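Local coordinates for protein bottromycin amidohydrolase (Streptomyces purpureus, PDB 6I5S) that probably hydrolyses a thiazoline-containing intermediate of bottromycin biosynthesis, acting as a zinc-dependent amidohydrolase and gatekeeper of the pathway, at residues V274-R279 and G346-P352; V91-V97 and A113-W118; I46-G51 and F374-K379; A265-P271 and E339-V345. All blocks are in the same frame, centred on the assembly; numbering follows the deposited sequence. Where two conformers were deposited one is given.

Contacts 1 and 2, their centres about 12 Å apart, meet at one of two zinc ions: contact 2 supplies His94 and His96, contact 1 supplies Asp348, and the modified lysine at position 183 also binds. Two probable hydrogen bonds join them, Thr347 OG1 to Asp92 OD1 and Asp348 N to His94 O, each 2.7 Å. Contact 4 pairs strands 268-270 and 342-343, and the chain runs from each into a segment of contact 1; its Val345 O probably bonds to Ala93 N of contact 2 at 2.8 Å. Contact 3 is peripheral, its centre about 24 Å from that of contact 1, but encloses the other three along the chain and touches contact 4, Val377 O lying 4.2 Å from Val345 CG2.

Contact 1: V274-R279 and G346-P352; sequences VAWRAR and GTDCGNP
Arg279 reaches across to Asp348, NH2 standing 2.7 Å from OD2 in a salt bridge. The arginine was modelled in two conformers, and this describes the one given. With its chain extended from CG to NE, it brings the edge of the guanidinium to the carboxylate, the two planes standing 77° apart. The other carboxylate oxygen, OD1, is a ligand of zinc. Nearer the start of the helix, Ala275 sets its CB 3.6 Å from Asp348 CB and 3.4 Å from Thr347 O. Val274 turns CG1 between its backbone N and carbonyl carbon (chi1 59°), which lays that methyl 3.6 Å from Thr347 CA. Further along, Asn351 ND2 gives a hydrogen to water 1 at 2.9 Å, and the water donates to Ala275 O, so the helix carbonyl is tied to the type II turn Asp348-Asn351. Thr347 OG1 accepts from Cys349 N in an ST turn and also bonds to Asp92. Helix 273-280 thus lies against the loop that follows strand 342-343; Trp276 packs on helix 316-338, Val274 and Thr347 touch helix 358-369, and Cys349 leans on strand 84-95.

Contact 2: V91-V97 and A113-W118; sequences VDAHAHV and AYRQLW
Val97 pushes its CG2 methyl over one face of the Tyr114 ring, 3.8 Å from the ring centroid and 23° off its normal. The ring is in place to receive it because Tyr114 CG sits between the backbone N and the carbonyl carbon (chi1 61°); Ala95 CB packs against Tyr114 CB, 4.0 Å away. Nearer the corner of the first segment, Leu117 is the bump, its CD2 lying over one face of the His94 ring, 3.3 Å from ND1, which is hydrogen-bonded to Glu228. Leu117 CB comes almost straight above that ring, 13° off the normal. His94 NE2 and His96 NE2 both bind zinc. Between Asp92 and Ala95 the register shifts by one residue, a beta bulge. The chain turns at Ala93 and His94, where Arg115 NE bonds to Ala93 O at 2.7 Å, in the guanidinium plane. Gln116, bent at chi2, sends OE1 to Val97 N at 2.8 Å; Val97 N meets the OE1 lone pair in the plane of the side-chain carbonyl. NE2 donates to Trp118 O, less certainly, since Trp118 is poorly ordered. A leucine at Gln116 has neither amide atom, so Val97 N is likely to lose its acceptor and the two loops their tie. The pair supplies the two strands of the beta-alpha-beta unit completed by helix 100-108, whose Leu103 and Leu106 touch both Val97 and Tyr114, and strand 139-142 flanks strand 111-116.

Contact 3: I46-G51 and F374-K379; sequences IDAATG and FGAVLK
Gly51 and Gly375 bring their backbones together, CA to CA 4.4 Å, where the loop 46-51, following strand 43-45, rests on the first turn of helix 374-381. The loop is folded on itself by the bond from Gly51 N to Asp47 O, and Gly51 takes a positive phi of 77°. Gly51 leaves no room for a CB, which would fall 2.9 Å from Phe374 CD2, and a CB on Gly375 would be tight against the carbonyl oxygens of Ala49 and Thr50. Ala48 O lies 3.0 Å from Lys379 CA. Lys379 N is equally near, but its angle is too poor for a bond, and it instead donates to Gly375 O within the helix. Among the side chains, Ile46 CG2 meets Leu378 CD2 at 3.6 Å, the two chains crossing at about a right angle. Phe374 presents its ring edge to the loop, CE2 being 3.8 Å from Gly51 CA, and Ile46 CG2 also lies near the ring plane. The CG of Phe374 is anti to its backbone N (chi1 171°), which swings the ring beside the loop. Lys379 lays its CB against Ala48 O and extends away from the loop; its side chain also touches Asp384. No hydrogen bond or salt bridge spans the two segments, and Ala49 O and Gly375 O, two acceptors 3.4 Å apart, give none. The association therefore rests on apolar packing and closely approaching backbones.

Contact 4: A265-P271 and E339-V345; sequences AGHFVCP and EGARLLV
Gly266 N donates to Gly340 O at 2.9 Å and 171°, the first of four backbone bonds that join these parallel segments. Arg342 N then gives to His267 O, Val269 N to Arg342 O, and Leu344 N to Val269 O, the last at a bent 137°. Each of these amides thus finds an acceptor across the gap. Gly266 O is satisfied by water 2 at 2.7 Å, which in turn accepts from Arg342 NH1. Phe268 CZ stands over the centre of the Arg342 guanidinium, 3.4 Å from Arg342 NH1, the planes tilted 34°. A bend at chi3 folds the arginine chain alongside the ring, and Arg342 CD makes a CH-pi contact with one face of Phe268. NH2 continues to Asp384 and Asp387 on helix 383-388. Replacing Arg342 by a serine would probably leave both aspartates without this positive partner, break the water link to Gly266 O and uncover the Phe268 face. On the other side of the strands Val269 CB meets Leu343 CD2 at 4.1 Å, with Pro271 beyond it. Gly340, just after helix 316-338, with positive phi in a Schellman motif, leads into strand 342-343. Neighbouring parallel strands linked through helices, with Val345 bonding on to Ala93 of strand 84-95, are consistent with the barrel of the amidohydrolase superfamily, in which metal ligands sit at the strand ends.

Contact 1: V274-R279 and G346-P352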
loop_
_atom_site.group_PDB
_atom_site.type_symbol
_atom_site.label_atom_id
_atom_site.label_comp_id
_atom_site.label_asym_id
_atom_site.label_seq_id
_atom_site.Cartn_x
_atom_site.Cartn_y
_atom_site.Cartn_z
ATOM N N VAL A 274 -8.136 -0.316 -6.846
ATOM C CA VAL A 274 -8.043 -1.776 -7.038
ATOM C C VAL A 274 -8.969 -2.524 -6.095
ATOM O O VAL A 274 -9.526 -3.571 -6.466
ATOM C CB VAL A 274 -6.588 -2.250 -6.885
ATOM C CG1 VAL A 274 -6.013 -1.913 -5.499
ATOM C CG2 VAL A 274 -6.457 -3.760 -7.200
ATOM N N ALA A 275 -9.153 -2.016 -4.876
ATOM C CA ALA A 275 -10.070 -2.657 -3.921
ATOM C C ALA A 275 -11.542 -2.416 -4.265
ATOM O O ALA A 275 -12.372 -3.333 -4.162
ATOM C CB ALA A 275 -9.744 -2.145 -2.489
ATOM N N TRP A 276 -11.902 -1.184 -4.621
ATOM C CA TRP A 276 -13.239 -0.933 -5.196
ATOM C C TRP A 276 -13.548 -1.895 -6.344
ATOM O O TRP A 276 -14.626 -2.487 -6.407
ATOM C CB TRP A 276 -13.310 0.498 -5.701
ATOM C CG TRP A 276 -13.679 1.583 -4.724
ATOM C CD1 TRP A 276 -12.819 2.511 -4.169
ATOM C CD2 TRP A 276 -14.979 1.878 -4.232
ATOM N NE1 TRP A 276 -13.529 3.394 -3.381
ATOM C CE2 TRP A 276 -14.861 3.036 -3.406
ATOM C CE3 TRP A 276 -16.255 1.324 -4.452
ATOM C CZ2 TRP A 276 -15.963 3.628 -2.776
ATOM C CZ3 TRP A 276 -17.353 1.929 -3.839
ATOM C CH2 TRP A 276 -17.189 3.062 -2.983
ATOM N N ARG A 277 -12.610 -2.017 -7.280
ATOM C CA ARG A 277 -12.781 -2.899 -8.438
ATOM C C ARG A 277 -13.028 -4.333 -7.996
ATOM O O ARG A 277 -13.924 -5.006 -8.480
ATOM C CB ARG A 277 -11.517 -2.808 -9.300
ATOM C CG ARG A 277 -11.490 -3.642 -10.612
ATOM C CD ARG A 277 -12.324 -2.966 -11.731
ATOM N NE ARG A 277 -11.761 -1.658 -12.036
ATOM C CZ ARG A 277 -12.392 -0.770 -12.820
ATOM N NH1 ARG A 277 -11.856 0.410 -13.051
ATOM N NH2 ARG A 277 -13.574 -1.048 -13.338
ATOM N N ALA A 278 -12.223 -4.830 -7.059
ATOM C CA ALA A 278 -12.428 -6.205 -6.610
ATOM C C ALA A 278 -13.756 -6.405 -5.898
ATOM O O ALA A 278 -14.366 -7.468 -6.035
ATOM C CB ALA A 278 -11.241 -6.620 -5.705
ATOM N N ARG A 279 -14.272 -5.397 -5.170
ATOM C CA ARG A 279 -15.556 -5.545 -4.481
ATOM C C ARG A 279 -16.748 -5.638 -5.424
ATOM O O ARG A 279 -17.829 -6.077 -5.002
ATOM C CB ARG A 279 -15.765 -4.371 -3.493
ATOM C CG ARG A 279 -14.758 -4.328 -2.331
ATOM C CD ARG A 279 -14.820 -2.999 -1.525
ATOM N NE ARG A 279 -13.618 -2.727 -0.709
ATOM C CZ ARG A 279 -13.181 -1.511 -0.349
ATOM N NH1 ARG A 279 -13.816 -0.398 -0.717
ATOM N NH2 ARG A 279 -12.077 -1.405 0.358
ATOM N N GLY A 346 -2.550 2.854 -2.724
ATOM C CA GLY A 346 -2.813 1.856 -1.712
ATOM C C GLY A 346 -3.792 0.838 -2.260
ATOM O O GLY A 346 -4.528 1.113 -3.208
ATOM N N THR A 347 -3.814 -0.348 -1.634
ATOM C CA THR A 347 -4.485 -1.490 -2.239
ATOM C C THR A 347 -5.595 -2.125 -1.421
ATOM O O THR A 347 -6.442 -2.811 -2.009
ATOM C CB THR A 347 -3.479 -2.603 -2.548
ATOM O OG1 THR A 347 -2.873 -3.091 -1.340
ATOM C CG2 THR A 347 -2.425 -2.089 -3.506
ATOM N N ASP A 348 -5.586 -1.973 -0.096
ATOM C CA ASP A 348 -6.421 -2.807 0.774
ATOM C C ASP A 348 -6.130 -4.284 0.543
ATOM O O ASP A 348 -7.016 -5.136 0.661
ATOM C CB ASP A 348 -7.921 -2.484 0.583
ATOM C CG ASP A 348 -8.664 -2.226 1.885
ATOM O OD1 ASP A 348 -8.131 -2.410 2.978
ATOM O OD2 ASP A 348 -9.824 -1.810 1.785
ATOM N N CYS A 349 -4.864 -4.605 0.251
ATOM C CA CYS A 349 -4.485 -5.989 0.027
ATOM C C CYS A 349 -4.870 -6.818 1.228
ATOM O O CYS A 349 -4.774 -6.397 2.392
ATOM C CB CYS A 349 -3.011 -6.137 -0.338
ATOM S SG CYS A 349 -1.800 -5.524 0.908
ATOM N N GLY A 350 -5.260 -8.047 0.945
ATOM C CA GLY A 350 -5.899 -8.908 1.921
ATOM C C GLY A 350 -7.385 -9.056 1.704
ATOM O O GLY A 350 -7.946 -10.089 2.040
ATOM N N ASN A 351 -8.030 -8.026 1.174
ATOM C CA ASN A 351 -9.409 -8.152 0.704
ATOM C C ASN A 351 -9.458 -9.199 -0.401
ATOM O O ASN A 351 -8.435 -9.462 -1.070
ATOM C CB ASN A 351 -9.918 -6.830 0.142
ATOM C CG ASN A 351 -10.335 -5.840 1.201
ATOM O OD1 ASN A 351 -10.004 -6.003 2.352
ATOM N ND2 ASN A 351 -11.024 -4.774 0.793
ATOM N N PRO A 352 -10.621 -9.822 -0.629
ATOM C CA PRO A 352 -10.664 -10.898 -1.619
ATOM C C PRO A 352 -10.132 -10.509 -2.991
ATOM O O PRO A 352 -10.518 -9.489 -3.568
ATOM C CB PRO A 352 -12.137 -11.258 -1.639
ATOM C CG PRO A 352 -12.634 -10.959 -0.208
ATOM C CD PRO A 352 -11.896 -9.722 0.136
HETATM O O HOH W 1 -11.671 -5.179 -2.052
#

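Contact 2: V91-V97 and A113-W118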
loop_
_atom_site.group_PDB
_atom_site.type_symbol
_atom_site.label_atom_id
_atom_site.label_comp_id
_atom_site.label_asym_id
_atom_site.label_seq_id
_atom_site.Cartn_x
_atom_site.Cartn_y
_atom_site.Cartn_z
ATOM N N VAL A 91 5.763 2.475 -1.806
ATOM C CA VAL A 91 5.014 2.417 -0.552
ATOM C C VAL A 91 3.588 2.021 -0.873
ATOM O O VAL A 91 2.868 2.764 -1.567
ATOM C CB VAL A 91 5.030 3.756 0.197
ATOM C CG1 VAL A 91 4.375 3.534 1.617
ATOM C CG2 VAL A 91 6.478 4.277 0.308
ATOM N N ASP A 92 3.158 0.857 -0.375
ATOM C CA ASP A 92 1.728 0.541 -0.418
ATOM C C ASP A 92 1.037 1.326 0.699
ATOM O O ASP A 92 1.189 1.010 1.890
ATOM C CB ASP A 92 1.455 -0.956 -0.300
ATOM C CG ASP A 92 -0.020 -1.294 -0.506
ATOM O OD1 ASP A 92 -0.303 -2.420 -0.888
ATOM O OD2 ASP A 92 -0.910 -0.424 -0.260
ATOM N N ALA A 93 0.290 2.338 0.312
ATOM C CA ALA A 93 -0.276 3.279 1.288
ATOM C C ALA A 93 -1.509 2.756 2.031
ATOM O O ALA A 93 -2.042 3.461 2.916
ATOM C CB ALA A 93 -0.596 4.584 0.606
ATOM N N HIS A 94 -1.955 1.545 1.754
ATOM C CA HIS A 94 -3.070 0.980 2.504
ATOM C C HIS A 94 -2.969 -0.536 2.432
ATOM O O HIS A 94 -3.649 -1.150 1.615
ATOM C CB HIS A 94 -4.398 1.436 1.931
ATOM C CG HIS A 94 -5.595 1.179 2.825
ATOM N ND1 HIS A 94 -6.452 2.181 3.236
ATOM C CD2 HIS A 94 -6.067 0.036 3.387
ATOM C CE1 HIS A 94 -7.376 1.665 4.030
ATOM N NE2 HIS A 94 -7.189 0.365 4.115
ATOM N N ALA A 95 -2.148 -1.159 3.272
ATOM C CA ALA A 95 -1.964 -2.603 3.243
ATOM C C ALA A 95 -2.473 -3.196 4.551
ATOM O O ALA A 95 -2.532 -2.514 5.577
ATOM C CB ALA A 95 -0.494 -2.987 3.014
ATOM N N HIS A 96 -2.957 -4.432 4.470
ATOM C CA HIS A 96 -3.368 -5.214 5.630
ATOM C C HIS A 96 -2.464 -6.449 5.624
ATOM O O HIS A 96 -2.844 -7.522 5.167
ATOM C CB HIS A 96 -4.841 -5.563 5.587
ATOM C CG HIS A 96 -5.726 -4.365 5.774
ATOM N ND1 HIS A 96 -5.874 -3.730 6.991
ATOM C CD2 HIS A 96 -6.457 -3.650 4.889
ATOM C CE1 HIS A 96 -6.677 -2.692 6.850
ATOM N NE2 HIS A 96 -7.044 -2.623 5.585
ATOM N N VAL A 97 -1.254 -6.263 6.122
ATOM C CA VAL A 97 -0.262 -7.328 6.228
ATOM C C VAL A 97 -0.634 -8.186 7.420
ATOM O O VAL A 97 -0.721 -7.689 8.549
ATOM C CB VAL A 97 1.124 -6.729 6.374
ATOM C CG1 VAL A 97 2.115 -7.805 6.788
ATOM C CG2 VAL A 97 1.484 -6.060 5.053
ATOM N N ALA A 113 8.062 -0.311 1.815
ATOM C CA ALA A 113 7.394 0.226 2.993
ATOM C C ALA A 113 5.879 0.143 2.753
ATOM O O ALA A 113 5.411 -0.008 1.621
ATOM C CB ALA A 113 7.808 1.671 3.260
ATOM N N TYR A 114 5.125 0.120 3.839
ATOM C CA TYR A 114 3.673 0.102 3.714
ATOM C C TYR A 114 3.074 0.784 4.951
ATOM O O TYR A 114 3.667 0.753 6.042
ATOM C CB TYR A 114 3.150 -1.335 3.565
ATOM C CG TYR A 114 3.454 -2.272 4.755
ATOM C CD1 TYR A 114 2.504 -2.524 5.755
ATOM C CD2 TYR A 114 4.684 -2.916 4.857
ATOM C CE1 TYR A 114 2.798 -3.347 6.847
ATOM C CE2 TYR A 114 4.997 -3.780 5.943
ATOM C CZ TYR A 114 4.038 -4.014 6.912
ATOM O OH TYR A 114 4.312 -4.818 7.938
ATOM N N ARG A 115 1.887 1.362 4.756
ATOM C CA ARG A 115 1.021 1.785 5.864
ATOM C C ARG A 115 0.104 0.623 6.217
ATOM O O ARG A 115 -0.695 0.139 5.397
ATOM C CB ARG A 115 0.218 3.038 5.530
ATOM C CG ARG A 115 1.075 4.234 5.224
ATOM C CD ARG A 115 0.264 5.557 5.253
ATOM N NE ARG A 115 -0.956 5.488 4.408
ATOM C CZ ARG A 115 -1.943 6.377 4.399
ATOM N NH1 ARG A 115 -3.000 6.220 3.613
ATOM N NH2 ARG A 115 -1.913 7.490 5.154
ATOM N N GLN A 116 0.208 0.197 7.453
ATOM C CA GLN A 116 -0.653 -0.828 8.040
ATOM C C GLN A 116 -1.800 -0.122 8.722
ATOM O O GLN A 116 -1.647 0.398 9.829
ATOM C CB GLN A 116 0.111 -1.679 9.040
ATOM C CG GLN A 116 -0.760 -2.703 9.756
ATOM C CD GLN A 116 -1.258 -3.793 8.826
ATOM O OE1 GLN A 116 -0.626 -4.110 7.821
ATOM N NE2 GLN A 116 -2.393 -4.365 9.155
ATOM N N LEU A 117 -2.949 -0.106 8.061
ATOM C CA LEU A 117 -4.068 0.709 8.523
ATOM C C LEU A 117 -4.997 -0.042 9.468
ATOM O O LEU A 117 -6.100 0.435 9.762
ATOM C CB LEU A 117 -4.813 1.285 7.297
ATOM C CG LEU A 117 -4.578 2.796 7.253
ATOM C CD1 LEU A 117 -3.136 3.188 7.213
ATOM C CD2 LEU A 117 -5.299 3.385 6.072
ATOM N N TRP A 118 -4.558 -1.172 9.992
ATOM C CA TRP A 118 -5.166 -1.822 11.131
ATOM C C TRP A 118 -3.998 -2.399 11.917
ATOM O O TRP A 118 -3.754 -3.582 11.884
ATOM C CB TRP A 118 -6.155 -2.913 10.714
ATOM C CG TRP A 118 -7.201 -3.136 11.691
ATOM C CD1 TRP A 118 -7.050 -3.533 12.986
ATOM C CD2 TRP A 118 -8.602 -2.984 11.465
ATOM N NE1 TRP A 118 -8.285 -3.632 13.592
ATOM C CE2 TRP A 118 -9.254 -3.306 12.673
ATOM C CE3 TRP A 118 -9.374 -2.605 10.353
ATOM C CZ2 TRP A 118 -10.643 -3.265 12.804
ATOM C CZ3 TRP A 118 -10.754 -2.556 10.486
ATOM C CH2 TRP A 118 -11.373 -2.887 11.705
#

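Contact 3: I46-G51 and F374-K379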
loop_
_atom_site.group_PDB
_atom_site.type_symbol
_atom_site.label_atom_id
_atom_site.label_comp_id
_atom_site.label_asym_id
_atom_site.label_seq_id
_atom_site.Cartn_x
_atom_site.Cartn_y
_atom_site.Cartn_z
ATOM N N ILE A 46 15.707 8.177 -11.438
ATOM C CA ILE A 46 14.470 8.771 -11.936
ATOM C C ILE A 46 13.868 9.653 -10.847
ATOM O O ILE A 46 13.724 9.230 -9.690
ATOM C CB ILE A 46 13.504 7.669 -12.393
ATOM C CG1 ILE A 46 14.140 6.912 -13.588
ATOM C CG2 ILE A 46 12.152 8.245 -12.765
ATOM C CD1 ILE A 46 13.325 5.725 -14.035
ATOM N N ASP A 47 13.563 10.893 -11.211
ATOM C CA ASP A 47 13.070 11.890 -10.260
ATOM C C ASP A 47 11.657 11.531 -9.844
ATOM O O ASP A 47 10.766 11.464 -10.684
ATOM C CB ASP A 47 13.091 13.286 -10.885
ATOM C CG ASP A 47 12.858 14.393 -9.863
ATOM O OD1 ASP A 47 12.901 14.106 -8.653
ATOM O OD2 ASP A 47 12.635 15.555 -10.271
ATOM N N ALA A 48 11.451 11.311 -8.548
ATOM C CA ALA A 48 10.177 10.777 -8.070
ATOM C C ALA A 48 8.992 11.663 -8.445
ATOM O O ALA A 48 7.858 11.172 -8.480
ATOM C CB ALA A 48 10.227 10.587 -6.554
ATOM N N ALA A 49 9.227 12.946 -8.722
ATOM C CA ALA A 49 8.162 13.872 -9.090
ATOM C C ALA A 49 7.929 13.959 -10.599
ATOM O O ALA A 49 6.775 13.954 -11.045
ATOM C CB ALA A 49 8.484 15.261 -8.535
ATOM N N THR A 50 8.993 14.052 -11.401
ATOM C CA THR A 50 8.864 14.358 -12.821
ATOM C C THR A 50 9.021 13.156 -13.743
ATOM O O THR A 50 8.643 13.248 -14.913
ATOM C CB THR A 50 9.906 15.402 -13.230
ATOM O OG1 THR A 50 11.172 14.763 -13.405
ATOM C CG2 THR A 50 10.051 16.464 -12.143
ATOM N N GLY A 51 9.609 12.057 -13.278
ATOM C CA GLY A 51 9.842 10.913 -14.126
ATOM C C GLY A 51 11.011 11.061 -15.062
ATOM O O GLY A 51 11.320 10.110 -15.799
ATOM N N PHE A 374 2.964 9.078 -15.959
ATOM C CA PHE A 374 3.996 8.272 -15.325
ATOM C C PHE A 374 4.584 9.000 -14.116
ATOM O O PHE A 374 4.729 8.423 -13.034
ATOM C CB PHE A 374 5.111 7.935 -16.324
ATOM C CG PHE A 374 6.298 7.298 -15.685
ATOM C CD1 PHE A 374 6.249 5.986 -15.257
ATOM C CD2 PHE A 374 7.473 7.998 -15.508
ATOM C CE1 PHE A 374 7.312 5.415 -14.659
ATOM C CE2 PHE A 374 8.566 7.396 -14.889
ATOM C CZ PHE A 374 8.482 6.118 -14.473
ATOM N N GLY A 375 4.946 10.268 -14.304
ATOM C CA GLY A 375 5.541 11.042 -13.223
ATOM C C GLY A 375 4.618 11.173 -12.032
ATOM O O GLY A 375 5.047 11.014 -10.891
ATOM N N ALA A 376 3.334 11.473 -12.287
ATOM C CA ALA A 376 2.367 11.629 -11.211
ATOM C C ALA A 376 2.187 10.333 -10.435
ATOM O O ALA A 376 2.123 10.333 -9.194
ATOM C CB ALA A 376 1.029 12.113 -11.786
ATOM N N VAL A 377 2.077 9.213 -11.146
ATOM C CA VAL A 377 1.828 7.979 -10.418
ATOM C C VAL A 377 3.096 7.535 -9.685
ATOM O O VAL A 377 3.033 7.018 -8.549
ATOM C CB VAL A 377 1.264 6.913 -11.377
ATOM C CG1 VAL A 377 2.353 6.339 -12.261
ATOM C CG2 VAL A 377 0.549 5.848 -10.608
ATOM N N LEU A 378 4.267 7.824 -10.254
ATOM C CA LEU A 378 5.500 7.529 -9.529
ATOM C C LEU A 378 5.615 8.367 -8.254
ATOM O O LEU A 378 6.018 7.861 -7.194
ATOM C CB LEU A 378 6.719 7.766 -10.411
ATOM C CG LEU A 378 8.069 7.371 -9.770
ATOM C CD1 LEU A 378 8.111 5.897 -9.352
ATOM C CD2 LEU A 378 9.241 7.712 -10.665
ATOM N N LYS A 379 5.271 9.658 -8.330
ATOM C CA LYS A 379 5.259 10.508 -7.144
ATOM C C LYS A 379 4.303 9.973 -6.081
ATOM O O LYS A 379 4.632 9.954 -4.900
ATOM C CB LYS A 379 4.893 11.947 -7.528
ATOM C CG LYS A 379 4.966 12.920 -6.399
ATOM C CD LYS A 379 4.651 14.369 -6.827
ATOM C CE LYS A 379 5.007 15.342 -5.681
ATOM N NZ LYS A 379 4.709 16.758 -6.007
#

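Contact 4: A265-P271 and E339-V345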
loop_
_atom_site.group_PDB
_atom_site.type_symbol
_atom_site.label_atom_id
_atom_site.label_comp_id
_atom_site.label_asym_id
_atom_site.label_seq_id
_atom_site.Cartn_x
_atom_site.Cartn_y
_atom_site.Cartn_z
ATOM N N ALA A 265 -7.206 20.437 -2.152
ATOM C CA ALA A 265 -5.864 20.829 -2.563
ATOM C C ALA A 265 -4.903 20.737 -1.394
ATOM O O ALA A 265 -5.187 21.231 -0.308
ATOM C CB ALA A 265 -5.876 22.246 -3.141
ATOM N N GLY A 266 -3.769 20.066 -1.616
ATOM C CA GLY A 266 -2.778 19.832 -0.602
ATOM C C GLY A 266 -3.031 18.665 0.310
ATOM O O GLY A 266 -2.165 18.351 1.126
ATOM N N HIS A 267 -4.160 17.999 0.201
ATOM C CA HIS A 267 -4.456 16.910 1.107
ATOM C C HIS A 267 -4.211 15.557 0.443
ATOM O O HIS A 267 -4.359 15.395 -0.774
ATOM C CB HIS A 267 -5.880 17.057 1.596
ATOM C CG HIS A 267 -6.066 18.300 2.413
ATOM N ND1 HIS A 267 -6.874 19.339 2.021
ATOM C CD2 HIS A 267 -5.472 18.702 3.570
ATOM C CE1 HIS A 267 -6.807 20.312 2.912
ATOM N NE2 HIS A 267 -5.972 19.947 3.867
ATOM N N PHE A 268 -3.800 14.584 1.271
ATOM C CA PHE A 268 -3.423 13.260 0.807
ATOM C C PHE A 268 -4.672 12.411 0.689
ATOM O O PHE A 268 -5.425 12.293 1.657
ATOM C CB PHE A 268 -2.458 12.592 1.752
ATOM C CG PHE A 268 -1.105 13.284 1.836
ATOM C CD1 PHE A 268 -0.122 13.009 0.918
ATOM C CD2 PHE A 268 -0.865 14.242 2.797
ATOM C CE1 PHE A 268 1.103 13.637 0.987
ATOM C CE2 PHE A 268 0.358 14.853 2.889
ATOM C CZ PHE A 268 1.354 14.540 1.980
ATOM N N VAL A 269 -4.864 11.807 -0.490
ATOM C CA VAL A 269 -6.033 11.000 -0.826
ATOM C C VAL A 269 -5.546 9.639 -1.319
ATOM O O VAL A 269 -4.781 9.584 -2.263
ATOM C CB VAL A 269 -6.889 11.693 -1.909
ATOM C CG1 VAL A 269 -7.980 10.765 -2.391
ATOM C CG2 VAL A 269 -7.457 12.967 -1.348
ATOM N N CYS A 270 -6.005 8.558 -0.694
ATOM C CA CYS A 270 -5.628 7.188 -1.042
ATOM C C CYS A 270 -6.889 6.469 -1.508
ATOM O O CYS A 270 -7.633 5.923 -0.697
ATOM C CB CYS A 270 -4.979 6.485 0.166
ATOM S SG CYS A 270 -4.409 4.868 -0.250
ATOM N N PRO A 271 -7.166 6.435 -2.822
ATOM C CA PRO A 271 -8.499 5.982 -3.277
ATOM C C PRO A 271 -8.705 4.475 -3.297
ATOM O O PRO A 271 -9.859 4.031 -3.377
ATOM C CB PRO A 271 -8.610 6.578 -4.698
ATOM C CG PRO A 271 -7.185 6.789 -5.154
ATOM C CD PRO A 271 -6.395 7.126 -3.873
ATOM N N GLU A 339 -6.812 19.238 -9.133
ATOM C CA GLU A 339 -7.076 20.357 -8.210
ATOM C C GLU A 339 -5.976 20.523 -7.165
ATOM O O GLU A 339 -6.055 21.446 -6.357
ATOM C CB GLU A 339 -8.418 20.182 -7.490
ATOM C CG GLU A 339 -9.629 20.213 -8.391
ATOM C CD GLU A 339 -9.889 21.581 -8.943
ATOM O OE1 GLU A 339 -9.434 22.573 -8.325
ATOM O OE2 GLU A 339 -10.556 21.669 -9.987
ATOM N N GLY A 340 -4.981 19.645 -7.133
ATOM C CA GLY A 340 -3.871 19.773 -6.213
ATOM C C GLY A 340 -3.862 18.783 -5.066
ATOM O O GLY A 340 -3.008 18.920 -4.176
ATOM N N ALA A 341 -4.826 17.862 -4.995
ATOM C CA ALA A 341 -4.753 16.782 -4.015
ATOM C C ALA A 341 -3.509 15.934 -4.277
ATOM O O ALA A 341 -2.969 15.886 -5.380
ATOM C CB ALA A 341 -5.969 15.856 -4.067
ATOM N N ARG A 342 -3.088 15.232 -3.250
ATOM C CA ARG A 342 -1.843 14.472 -3.270
ATOM C C ARG A 342 -2.247 13.011 -3.214
ATOM O O ARG A 342 -2.516 12.445 -2.153
ATOM C CB ARG A 342 -0.901 14.917 -2.118
ATOM C CG ARG A 342 -0.490 16.395 -2.240
ATOM C CD ARG A 342 0.341 16.892 -1.055
ATOM N NE ARG A 342 1.695 16.371 -1.219
ATOM C CZ ARG A 342 2.701 16.638 -0.391
ATOM N NH1 ARG A 342 2.517 17.443 0.650
ATOM N NH2 ARG A 342 3.886 16.101 -0.603
ATOM N N LEU A 343 -2.225 12.372 -4.363
ATOM C CA LEU A 343 -2.683 10.993 -4.422
ATOM C C LEU A 343 -1.632 10.023 -3.874
ATOM O O LEU A 343 -0.435 10.291 -3.893
ATOM C CB LEU A 343 -3.016 10.596 -5.841
ATOM C CG LEU A 343 -4.282 11.210 -6.409
ATOM C CD1 LEU A 343 -4.382 10.783 -7.916
ATOM C CD2 LEU A 343 -5.484 10.783 -5.694
ATOM N N LEU A 344 -2.126 8.892 -3.384
ATOM C CA LEU A 344 -1.311 7.792 -2.853
ATOM C C LEU A 344 -1.773 6.506 -3.515
ATOM O O LEU A 344 -2.919 6.378 -3.981
ATOM C CB LEU A 344 -1.467 7.672 -1.300
ATOM C CG LEU A 344 -1.133 8.930 -0.511
ATOM C CD1 LEU A 344 -1.622 8.776 0.950
ATOM C CD2 LEU A 344 0.400 9.118 -0.533
ATOM N N VAL A 345 -0.879 5.528 -3.537
ATOM C CA VAL A 345 -1.140 4.233 -4.147
ATOM C C VAL A 345 -1.307 3.222 -3.031
ATOM O O VAL A 345 -0.307 2.797 -2.427
ATOM C CB VAL A 345 -0.014 3.813 -5.091
ATOM C CG1 VAL A 345 -0.379 2.548 -5.726
ATOM C CG2 VAL A 345 0.306 4.875 -6.114
HETATM O O HOH W 2 0.381 19.168 1.457
#